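Local coordinates for protein bromoperoxidase A1 (Streptomyces aureofaciens, PDB 1A8Q) that acts as a cofactor-free, non-heme haloperoxidase that can brominate substrates and may chlorinate in the biosynthesis of 7-chlorotetracycline, at residues H52-H57 with H93-G98; D65-D70 with T188-V193; V124-D129 with V135-F140; Q153-T158 with Y182-Q187. All coordinates share one frame; numbering follows the deposited sequence.

Contact 1. Residues H52-H57 with H93-G98; sequences HDRRGH and HSMGGG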
# COMPACT_ATOMS: atom_id res chain seq x y z
N HIS A 52 4.37 -2.81 9.41
CA HIS A 52 5.72 -3.28 9.18
C HIS A 52 6.35 -2.51 8.04
O HIS A 52 5.67 -1.85 7.26
CB HIS A 52 5.80 -4.78 8.81
CG HIS A 52 4.98 -5.14 7.61
ND1 HIS A 52 3.63 -4.90 7.54
CD2 HIS A 52 5.34 -5.72 6.42
CE1 HIS A 52 3.15 -5.32 6.39
NE2 HIS A 52 4.16 -5.84 5.68
N ASP A 53 7.68 -2.55 7.98
CA ASP A 53 8.42 -1.95 6.89
C ASP A 53 8.83 -3.09 5.93
O ASP A 53 9.43 -4.08 6.39
CB ASP A 53 9.73 -1.33 7.42
CG ASP A 53 9.50 -0.08 8.28
OD1 ASP A 53 8.39 0.47 8.35
OD2 ASP A 53 10.50 0.37 8.89
N ARG A 54 8.47 -2.93 4.68
CA ARG A 54 8.78 -3.98 3.66
C ARG A 54 10.30 -4.16 3.61
O ARG A 54 11.06 -3.24 3.88
CB ARG A 54 8.23 -3.49 2.33
CG ARG A 54 8.44 -4.48 1.15
CD ARG A 54 7.57 -4.07 -0.06
NE ARG A 54 6.16 -4.20 0.37
CZ ARG A 54 5.33 -3.19 0.48
NH1 ARG A 54 5.58 -1.92 0.17
NH2 ARG A 54 4.08 -3.44 0.94
N ARG A 55 10.75 -5.36 3.27
CA ARG A 55 12.20 -5.61 3.13
C ARG A 55 12.80 -4.50 2.31
O ARG A 55 12.27 -4.00 1.33
CB ARG A 55 12.44 -6.98 2.47
CG ARG A 55 11.88 -7.01 1.05
CD ARG A 55 11.70 -8.46 0.59
NE ARG A 55 12.93 -9.20 0.45
CZ ARG A 55 13.34 -10.25 1.16
NH1 ARG A 55 12.74 -10.85 2.16
NH2 ARG A 55 14.53 -10.78 0.82
N GLY A 56 14.03 -4.03 2.75
CA GLY A 56 14.63 -2.94 1.97
C GLY A 56 14.02 -1.56 2.10
O GLY A 56 14.37 -0.66 1.35
N HIS A 57 13.14 -1.33 3.10
CA HIS A 57 12.51 -0.04 3.31
C HIS A 57 12.61 0.25 4.83
O HIS A 57 12.71 -0.71 5.61
CB HIS A 57 11.00 -0.08 2.92
CG HIS A 57 10.72 -0.33 1.45
ND1 HIS A 57 11.00 -1.51 0.80
CD2 HIS A 57 10.14 0.50 0.55
CE1 HIS A 57 10.66 -1.41 -0.47
NE2 HIS A 57 10.16 -0.19 -0.66
N HIS A 93 -2.01 0.13 1.05
CA HIS A 93 -2.04 1.28 0.14
C HIS A 93 -1.16 0.99 -1.09
O HIS A 93 -0.12 0.37 -0.93
CB HIS A 93 -1.43 2.50 0.87
CG HIS A 93 -1.20 3.68 -0.03
ND1 HIS A 93 0.11 4.18 -0.14
CD2 HIS A 93 -1.96 4.44 -0.80
CE1 HIS A 93 0.07 5.22 -0.97
NE2 HIS A 93 -1.18 5.40 -1.39
N SER A 94 -1.63 1.42 -2.26
CA SER A 94 -0.80 1.38 -3.48
C SER A 94 -0.26 0.03 -3.81
O SER A 94 -1.00 -0.96 -3.80
CB SER A 94 0.30 2.45 -3.21
OG SER A 94 0.85 2.86 -4.46
N MET A 95 1.09 -0.17 -4.02
CA MET A 95 1.62 -1.48 -4.27
C MET A 95 1.49 -2.44 -3.13
O MET A 95 1.54 -3.65 -3.26
CB MET A 95 3.08 -1.46 -4.80
CG MET A 95 4.06 -1.09 -3.66
SD MET A 95 5.74 -1.62 -4.13
CE MET A 95 5.80 -3.29 -3.59
N GLY A 96 1.22 -1.96 -1.88
CA GLY A 96 0.87 -2.78 -0.74
C GLY A 96 -0.37 -3.65 -1.02
O GLY A 96 -0.53 -4.73 -0.49
N GLY A 97 -1.23 -3.17 -1.89
CA GLY A 97 -2.43 -3.94 -2.32
C GLY A 97 -2.02 -5.20 -3.08
O GLY A 97 -2.73 -6.20 -2.95
N GLY A 98 -0.87 -5.23 -3.76
CA GLY A 98 -0.40 -6.46 -4.37
C GLY A 98 0.11 -7.43 -3.34
O GLY A 98 0.04 -8.65 -3.46

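Contact 2. Residues D65-D70 with T188-V193; sequences DGYDFD and TIEGGV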
# COMPACT_ATOMS: atom_id res chain seq x y z
N ASP A 65 17.85 -8.81 -2.61
CA ASP A 65 16.96 -9.64 -3.44
C ASP A 65 15.56 -9.75 -2.84
O ASP A 65 15.31 -9.29 -1.74
CB ASP A 65 17.53 -11.08 -3.48
CG ASP A 65 18.21 -11.44 -2.20
OD1 ASP A 65 17.65 -11.43 -1.07
OD2 ASP A 65 19.44 -11.73 -2.30
N GLY A 66 14.73 -10.44 -3.63
CA GLY A 66 13.38 -10.69 -3.11
C GLY A 66 12.42 -9.54 -3.28
O GLY A 66 11.39 -9.53 -2.54
N TYR A 67 12.61 -8.63 -4.22
CA TYR A 67 11.65 -7.54 -4.45
C TYR A 67 10.58 -8.02 -5.45
O TYR A 67 10.53 -7.57 -6.59
CB TYR A 67 12.40 -6.31 -4.97
CG TYR A 67 13.30 -5.70 -3.89
CD1 TYR A 67 12.74 -5.06 -2.78
CD2 TYR A 67 14.67 -5.74 -4.03
CE1 TYR A 67 13.55 -4.54 -1.79
CE2 TYR A 67 15.51 -5.17 -3.06
CZ TYR A 67 14.95 -4.59 -1.95
OH TYR A 67 15.75 -4.01 -0.99
N ASP A 68 9.75 -8.96 -4.97
CA ASP A 68 8.68 -9.53 -5.80
C ASP A 68 7.51 -9.83 -4.86
O ASP A 68 7.72 -10.06 -3.67
CB ASP A 68 9.15 -10.81 -6.49
CG ASP A 68 9.53 -11.90 -5.53
OD1 ASP A 68 8.66 -12.68 -5.14
OD2 ASP A 68 10.70 -12.01 -5.11
N PHE A 69 6.31 -9.91 -5.43
CA PHE A 69 5.15 -10.08 -4.54
C PHE A 69 5.08 -11.38 -3.78
O PHE A 69 4.45 -11.43 -2.72
CB PHE A 69 3.84 -9.80 -5.33
CG PHE A 69 3.72 -8.32 -5.59
CD1 PHE A 69 3.37 -7.49 -4.55
CD2 PHE A 69 3.97 -7.78 -6.84
CE1 PHE A 69 3.24 -6.13 -4.78
CE2 PHE A 69 3.82 -6.42 -7.06
CZ PHE A 69 3.48 -5.57 -6.01
N ASP A 70 5.57 -12.51 -4.34
CA ASP A 70 5.56 -13.75 -3.58
C ASP A 70 6.42 -13.62 -2.31
O ASP A 70 6.03 -14.03 -1.23
CB ASP A 70 6.16 -14.86 -4.46
CG ASP A 70 5.18 -15.33 -5.52
OD1 ASP A 70 3.96 -15.10 -5.47
OD2 ASP A 70 5.69 -16.01 -6.46
N THR A 188 16.24 1.03 -0.21
CA THR A 188 17.44 0.72 -1.02
C THR A 188 17.21 1.18 -2.44
O THR A 188 16.09 1.21 -2.99
CB THR A 188 17.76 -0.78 -1.05
OG1 THR A 188 16.63 -1.43 -1.65
CG2 THR A 188 17.98 -1.31 0.36
N ILE A 189 18.31 1.44 -3.19
CA ILE A 189 18.11 1.85 -4.59
C ILE A 189 17.58 0.69 -5.43
O ILE A 189 16.73 0.94 -6.28
CB ILE A 189 19.44 2.39 -5.20
CG1 ILE A 189 19.12 3.10 -6.52
CG2 ILE A 189 20.44 1.25 -5.28
CD1 ILE A 189 20.32 3.88 -7.09
N GLU A 190 17.92 -0.55 -5.07
CA GLU A 190 17.47 -1.72 -5.84
C GLU A 190 15.98 -1.93 -5.55
O GLU A 190 15.24 -2.27 -6.47
CB GLU A 190 18.28 -2.93 -5.43
CG GLU A 190 17.95 -4.22 -6.21
CD GLU A 190 18.18 -4.17 -7.68
OE1 GLU A 190 18.59 -3.14 -8.28
OE2 GLU A 190 17.84 -5.20 -8.33
N GLY A 191 15.56 -1.69 -4.31
CA GLY A 191 14.10 -1.83 -4.04
C GLY A 191 13.35 -0.73 -4.78
O GLY A 191 12.21 -0.94 -5.27
N GLY A 192 13.93 0.45 -4.89
CA GLY A 192 13.36 1.57 -5.63
C GLY A 192 13.01 1.15 -7.06
O GLY A 192 11.85 1.25 -7.51
N VAL A 193 13.99 0.61 -7.77
CA VAL A 193 13.73 0.19 -9.17
C VAL A 193 13.04 -1.13 -9.32
O VAL A 193 12.08 -1.23 -10.13
CB VAL A 193 15.09 0.12 -9.93
CG1 VAL A 193 15.79 1.48 -9.90
CG2 VAL A 193 15.99 -0.96 -9.41

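Contact 3. Residues V124-D129 with V135-F140; sequences VMIKSD and VPDEVF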
# COMPACT_ATOMS: atom_id res chain seq x y z
N VAL A 124 -4.37 -4.98 -12.38
CA VAL A 124 -3.11 -4.88 -13.13
C VAL A 124 -2.97 -3.46 -13.64
O VAL A 124 -3.92 -2.85 -14.09
CB VAL A 124 -2.97 -5.94 -14.24
CG1 VAL A 124 -4.08 -5.83 -15.26
CG2 VAL A 124 -1.59 -5.82 -14.89
N MET A 125 -1.74 -2.88 -13.53
CA MET A 125 -1.56 -1.52 -13.97
C MET A 125 -1.23 -1.28 -15.44
O MET A 125 -1.70 -0.28 -15.98
CB MET A 125 -0.32 -0.95 -13.18
CG MET A 125 -0.74 -0.91 -11.70
SD MET A 125 -1.20 0.78 -11.30
CE MET A 125 0.45 1.50 -11.25
N ILE A 126 -0.44 -2.18 -16.01
CA ILE A 126 0.07 -1.92 -17.37
C ILE A 126 -1.01 -1.81 -18.44
O ILE A 126 -1.94 -2.62 -18.49
CB ILE A 126 1.13 -2.97 -17.74
CG1 ILE A 126 1.84 -2.63 -19.05
CG2 ILE A 126 0.60 -4.39 -17.84
CD1 ILE A 126 2.63 -1.35 -19.05
N LYS A 127 -0.88 -0.76 -19.24
CA LYS A 127 -1.80 -0.60 -20.37
C LYS A 127 -1.55 -1.69 -21.41
O LYS A 127 -0.42 -2.09 -21.71
CB LYS A 127 -1.53 0.75 -21.04
CG LYS A 127 -2.44 1.16 -22.18
CD LYS A 127 -2.01 2.51 -22.73
CE LYS A 127 -2.85 2.90 -23.96
NZ LYS A 127 -2.94 4.40 -24.01
N SER A 128 -2.67 -2.14 -21.98
CA SER A 128 -2.54 -3.11 -23.09
C SER A 128 -3.84 -3.01 -23.88
O SER A 128 -4.75 -2.28 -23.49
CB SER A 128 -2.36 -4.51 -22.54
OG SER A 128 -3.51 -5.02 -21.88
N ASP A 129 -4.00 -3.83 -24.95
CA ASP A 129 -5.30 -3.79 -25.64
C ASP A 129 -6.44 -4.28 -24.78
O ASP A 129 -7.61 -3.91 -24.98
CB ASP A 129 -5.17 -4.65 -26.93
CG ASP A 129 -4.28 -4.04 -27.97
OD1 ASP A 129 -4.01 -2.82 -27.92
OD2 ASP A 129 -3.77 -4.73 -28.88
N VAL A 135 -1.68 2.13 -17.33
CA VAL A 135 -0.52 3.03 -17.42
C VAL A 135 0.43 2.55 -18.53
O VAL A 135 0.81 1.39 -18.54
CB VAL A 135 0.20 2.99 -16.07
CG1 VAL A 135 1.47 3.84 -16.08
CG2 VAL A 135 -0.72 3.48 -14.94
N PRO A 136 0.84 3.45 -19.39
CA PRO A 136 1.75 3.08 -20.48
C PRO A 136 3.11 2.64 -19.99
O PRO A 136 3.63 3.20 -18.99
CB PRO A 136 1.87 4.36 -21.32
CG PRO A 136 0.87 5.31 -20.83
CD PRO A 136 0.39 4.86 -19.47
N ASP A 137 3.82 1.78 -20.73
CA ASP A 137 5.15 1.35 -20.32
C ASP A 137 6.13 2.51 -20.11
O ASP A 137 7.00 2.40 -19.24
CB ASP A 137 5.88 0.54 -21.39
CG ASP A 137 5.42 -0.88 -21.52
OD1 ASP A 137 5.88 -1.74 -20.75
OD2 ASP A 137 4.62 -1.04 -22.48
N GLU A 138 6.03 3.56 -20.92
CA GLU A 138 6.95 4.68 -20.82
C GLU A 138 6.94 5.30 -19.41
O GLU A 138 7.96 5.87 -18.98
CB GLU A 138 6.61 5.83 -21.76
CG GLU A 138 6.38 5.67 -23.23
CD GLU A 138 5.40 6.72 -23.75
OE1 GLU A 138 4.36 6.98 -23.10
OE2 GLU A 138 5.66 7.31 -24.82
N VAL A 139 5.80 5.28 -18.74
CA VAL A 139 5.74 5.84 -17.37
C VAL A 139 6.62 5.03 -16.43
O VAL A 139 7.38 5.60 -15.62
CB VAL A 139 4.27 5.88 -16.91
CG1 VAL A 139 4.18 6.19 -15.41
CG2 VAL A 139 3.55 6.97 -17.72
N PHE A 140 6.54 3.71 -16.51
CA PHE A 140 7.35 2.86 -15.61
C PHE A 140 8.82 3.02 -15.96
O PHE A 140 9.70 3.09 -15.08
CB PHE A 140 6.91 1.40 -15.75
CG PHE A 140 5.46 1.28 -15.32
CD1 PHE A 140 5.05 1.66 -14.07
CD2 PHE A 140 4.53 0.76 -16.18
CE1 PHE A 140 3.73 1.55 -13.67
CE2 PHE A 140 3.20 0.64 -15.79
CZ PHE A 140 2.79 1.01 -14.53
O HOH W 1 1.82 0.01 -22.40

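Contact 4. Residues Q153-T158 with Y182-Q187; sequences QFWKDT and YMAMAQ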
# COMPACT_ATOMS: atom_id res chain seq x y z
N GLN A 153 16.62 13.90 -5.59
CA GLN A 153 15.84 14.88 -6.31
C GLN A 153 14.57 14.20 -6.87
O GLN A 153 13.53 14.84 -6.89
CB GLN A 153 16.59 15.44 -7.55
CG GLN A 153 15.87 16.60 -8.22
CD GLN A 153 15.61 17.77 -7.29
OE1 GLN A 153 16.47 18.16 -6.50
NE2 GLN A 153 14.42 18.38 -7.36
N PHE A 154 14.72 12.95 -7.30
CA PHE A 154 13.54 12.26 -7.89
C PHE A 154 12.40 12.15 -6.88
O PHE A 154 11.21 12.28 -7.26
CB PHE A 154 13.94 10.88 -8.39
CG PHE A 154 12.75 10.14 -9.03
CD1 PHE A 154 12.23 10.59 -10.21
CD2 PHE A 154 12.29 8.99 -8.39
CE1 PHE A 154 11.16 9.87 -10.80
CE2 PHE A 154 11.24 8.28 -8.99
CZ PHE A 154 10.73 8.75 -10.18
N TRP A 155 12.71 11.92 -5.61
CA TRP A 155 11.59 11.83 -4.62
C TRP A 155 10.97 13.19 -4.45
O TRP A 155 9.74 13.30 -4.24
CB TRP A 155 12.13 11.26 -3.31
CG TRP A 155 12.73 9.90 -3.46
CD1 TRP A 155 13.88 9.46 -2.87
CD2 TRP A 155 12.18 8.76 -4.15
NE1 TRP A 155 14.12 8.17 -3.23
CE2 TRP A 155 13.08 7.71 -4.00
CE3 TRP A 155 10.99 8.57 -4.88
CZ2 TRP A 155 12.87 6.44 -4.54
CZ3 TRP A 155 10.76 7.29 -5.41
CH2 TRP A 155 11.71 6.27 -5.25
N LYS A 156 11.77 14.28 -4.42
CA LYS A 156 11.19 15.61 -4.31
C LYS A 156 10.27 15.90 -5.49
O LYS A 156 9.14 16.42 -5.29
CB LYS A 156 12.30 16.68 -4.28
CG LYS A 156 13.22 16.37 -3.07
CD LYS A 156 14.51 17.13 -3.02
CE LYS A 156 14.46 18.55 -3.53
NZ LYS A 156 13.64 19.42 -2.62
N ASP A 157 10.69 15.51 -6.71
CA ASP A 157 9.83 15.78 -7.86
C ASP A 157 8.58 14.88 -7.88
O ASP A 157 7.51 15.35 -8.28
CB ASP A 157 10.63 15.52 -9.15
CG ASP A 157 11.79 16.49 -9.34
OD1 ASP A 157 11.83 17.57 -8.76
OD2 ASP A 157 12.69 16.15 -10.13
N THR A 158 8.73 13.65 -7.47
CA THR A 158 7.62 12.69 -7.45
C THR A 158 6.56 13.04 -6.41
O THR A 158 5.39 12.68 -6.65
CB THR A 158 8.21 11.30 -7.15
OG1 THR A 158 9.11 11.03 -8.26
CG2 THR A 158 7.15 10.21 -7.11
N TYR A 182 11.86 12.09 3.18
CA TYR A 182 12.53 11.49 4.34
C TYR A 182 12.30 9.99 4.41
O TYR A 182 13.23 9.21 4.69
CB TYR A 182 11.93 12.17 5.60
CG TYR A 182 12.39 11.62 6.92
CD1 TYR A 182 11.67 10.63 7.58
CD2 TYR A 182 13.49 12.20 7.57
CE1 TYR A 182 12.07 10.13 8.80
CE2 TYR A 182 13.87 11.72 8.81
CZ TYR A 182 13.14 10.73 9.43
OH TYR A 182 13.52 10.22 10.65
N MET A 183 11.05 9.52 4.20
CA MET A 183 10.78 8.10 4.19
C MET A 183 11.48 7.41 2.99
O MET A 183 11.98 6.30 3.20
CB MET A 183 9.24 7.84 4.11
CG MET A 183 8.66 8.30 5.48
SD MET A 183 6.87 7.84 5.45
CE MET A 183 6.26 9.29 4.63
N ALA A 184 11.44 8.05 1.85
CA ALA A 184 12.02 7.42 0.63
C ALA A 184 13.52 7.29 0.72
O ALA A 184 14.08 6.31 0.17
CB ALA A 184 11.61 8.27 -0.55
N MET A 185 14.21 8.13 1.52
CA MET A 185 15.68 8.04 1.59
C MET A 185 16.07 6.79 2.32
O MET A 185 17.25 6.36 2.25
CB MET A 185 16.24 9.30 2.27
CG MET A 185 16.10 10.52 1.35
SD MET A 185 17.06 10.35 -0.19
CE MET A 185 18.69 10.45 0.56
N ALA A 186 15.19 6.09 3.03
CA ALA A 186 15.53 4.86 3.72
C ALA A 186 15.34 3.64 2.81
O ALA A 186 15.69 2.54 3.28
CB ALA A 186 14.66 4.66 4.96
N GLN A 187 14.85 3.85 1.59
CA GLN A 187 14.67 2.65 0.75
C GLN A 187 15.97 2.32 -0.03
O GLN A 187 16.59 3.26 -0.52
CB GLN A 187 13.59 3.00 -0.25
CG GLN A 187 13.22 1.85 -1.22
CD GLN A 187 12.34 2.32 -2.35
OE1 GLN A 187 11.22 1.76 -2.61
NE2 GLN A 187 12.77 3.30 -3.09
O HOH W 2 15.87 6.30 -1.94

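Contact 1. Residues H52-H57 with H93-G98
Van der Waals contact joins Arg-54 to Met-95 and Gly-96, and no hydrogen bond runs directly between 52-57 and 93-98. The thioether methyl of Met-95 lies over one face of the Arg-54 guanidinium, with CE 4.0 Å from NH1, and the same methyl also touches CD at 4.0 Å. The arginine gets there by leaving its backbone with CG trans to N (chi1 -179°) and then bending at the CG-CD bond (chi3 -64°), which lays the guanidinium beside the other segment. Next to the methionine, NH2 approaches CA of Gly-96 at 3.7 Å, a close fit against a residue with no side chain.

That second segment is the nucleophile elbow of the alpha/beta hydrolase fold. Strand 88-93 runs into a type II' turn, Ser-94 of the catalytic triad sits in it with a positive phi of 55°, and the chain passes from it into helix 96-107. Gly-96 N closes the turn on His-93 O at 2.9 Å, while Ser-94 OG is hydrogen-bonded to His-252 NE2.

The charged interactions lead elsewhere. Arg-54 NH2 makes a salt bridge with Glu-99, whose other oxygen takes a hydrogen bond from His-52 NE2. Arg-54 NH1 goes to the carbonyl of His-26, and Phe-72 adds a cation-pi contact, so the guanidinium is held by several groups besides the elbow.

Within 52-57 a type II turn runs from Arg-54 to His-57. Here His-57 ND1 donates to Arg-55 O at 2.8 Å, with the acceptor in the plane of the imidazole but the donor well above the plane of the carbonyl.

Contact 2. Residues D65-D70 with T188-V193
Thr-188 meets the phenol of Tyr-67 hydroxyl to hydroxyl: OG1 donates to Tyr-67 OH over 2.8 Å. With chi1 at 62°, OG1 stands between the backbone N and the carbonyl carbon, where it can also accept from Gly-191 N at 2.9 Å, so one oxygen serves both its own helix and the tyrosine. The tyrosine hydroxyl has a further bond, to Val-63 O, and a chain of hydrogen bonds therefore runs from a helix amide through two hydroxyls to a loop carbonyl.

Two residues on, Glu-190 brings only its aliphatic part to the ring, CG lying 4.1 Å from Tyr-67 CE2. Its chain bends at the CB-CG bond, and OE2 forms a salt bridge with Arg-194.

Gly-191 supplies the broadest contact. Its CA sits almost straight above the middle of the ring, 3.5 Å from the centroid and 10° off the normal, a CH-pi contact made possible by the bare backbone. Asp-65 O lies farther off, toward the rim of the opposite face.

From Gly-192 onward the backbone is ordinary helix, Gly-192 N bonding to Thr-188 O and Val-193 N to Ile-189 O. Thr-188 is the N-cap of helix 189-201, in the cap region inserted after strand 112-118 of the alpha/beta hydrolase fold, and its capping hydroxyl is also tied to the loop before helix 69-82.

Contact 3. Residues V124-D129 with V135-F140
Met-125 and Ile-126 both pack on the ring of Phe-140, from different directions. Met-125 CB comes to 3.9 Å from Phe-140 CZ, and the bent methionine chain carries CE back to within 4.1 Å of the same carbon. This methionine side chain also stands about 7 Å from those of Ser-94 and His-252 of the catalytic triad. Ile-126 meets the ring at its edge, near the ring plane, with CD1 3.9 Å from CE2. Its CB starts out away from 135-140, but CG1 stands trans to the backbone N (chi1 -172°) and the next bond turns (chi2 62°), which swings CD1 back over Val-135 O and against the Asp-137 carboxylate.

Around this core the backbones join in a single beta bridge between Ile-126 and Val-135. Val-135 N donates to Met-125 O at 2.8 Å and nearly straight, at 169°. Lys-127 N returns a bond of 2.8 Å to Val-135 O, approaching well above the carbonyl plane. The two bonds have the pattern of a parallel bridge, confined to this one pair; the backbones then diverge. On the outer side the aliphatic part of Lys-127 lies beside Pro-136.

The polar edge is closed by a water, which gives hydrogen bonds to Lys-127 O and Asp-137 OD2 and accepts from Asp-137 N. Asp-137 OD1 is bonded to Tyr-201 OH.

The bridge thus pins the loop that follows strand 112-118 to the start of helix 137-162, in the cap region of the alpha/beta hydrolase fold, where Phe-140 also packs on Val-196 and Phe-199 of helix 189-201.

Contact 4. Residues Q153-T158 with Y182-Q187
Trp-155 lays one face of its indole on Ala-184, joining two helices of the cap region of this alpha/beta hydrolase, 137-162 and 174-184. The methyl sits over the five-membered ring, Ala-184 CB being 3.4 Å from that centroid and 9° off the normal, a well-centred CH-pi contact. The rotamer presents this face: CG is trans to the carbonyl carbon (chi1 -59°), and the ring reaches across toward the end of the other helix. Phe-154 CD2 lies toward the rim of the opposite face, and Trp-28 meets the indole edge-to-face.

Two other side chains meet the indole differently. Met-185 brings its sulfur to the edge, SD lying 4.3 Å from Trp-155 CD1 near the ring plane, a Met-aromatic contact made although its CB points away from the tryptophan. Gln-187 is extended, with CG trans to the backbone N, and its chain crosses that of Trp-155 at about a right angle. Its NE2 comes to 3.5 Å from Trp-155 CZ2, with amide and ring planes 57° apart, an oblique approach.

Behind the tryptophan, Thr-158 turns its hydroxyl back along the helix. OG1 donates to Phe-154 O at 2.6 Å, while Thr-158 N reaches that oxygen from the other face of its plane; OG1 also stands over the centre of the Phe-154 ring.

A type I turn runs from Ala-184 to Gln-187, and beside it a water accepts from Trp-155 NE1 at 2.9 Å and lies 2.8 Å from Ala-184 O.

Contact 1 lies deepest, about 6 Å from the chain's centre, and holds the nucleophile; the others lie 15 to 19 Å out. Contact 4 is nevertheless buried, while contacts 2 and 3 are only partly so. Contacts 3 and 4 share helix 137-162, one near its start and one further along, and contacts 2 and 4 meet at the link between helices 174-184 and 189-201, where Gln-187 NE2 touches Gly-192 CA. The turn of contact 1 joins contact 2, Gly-56 O probably accepting from Thr-188 N. Chemistry follows place: guanidinium packing in the core, ring faces under glycine or alanine in 2 and 4, a backbone bridge in 3.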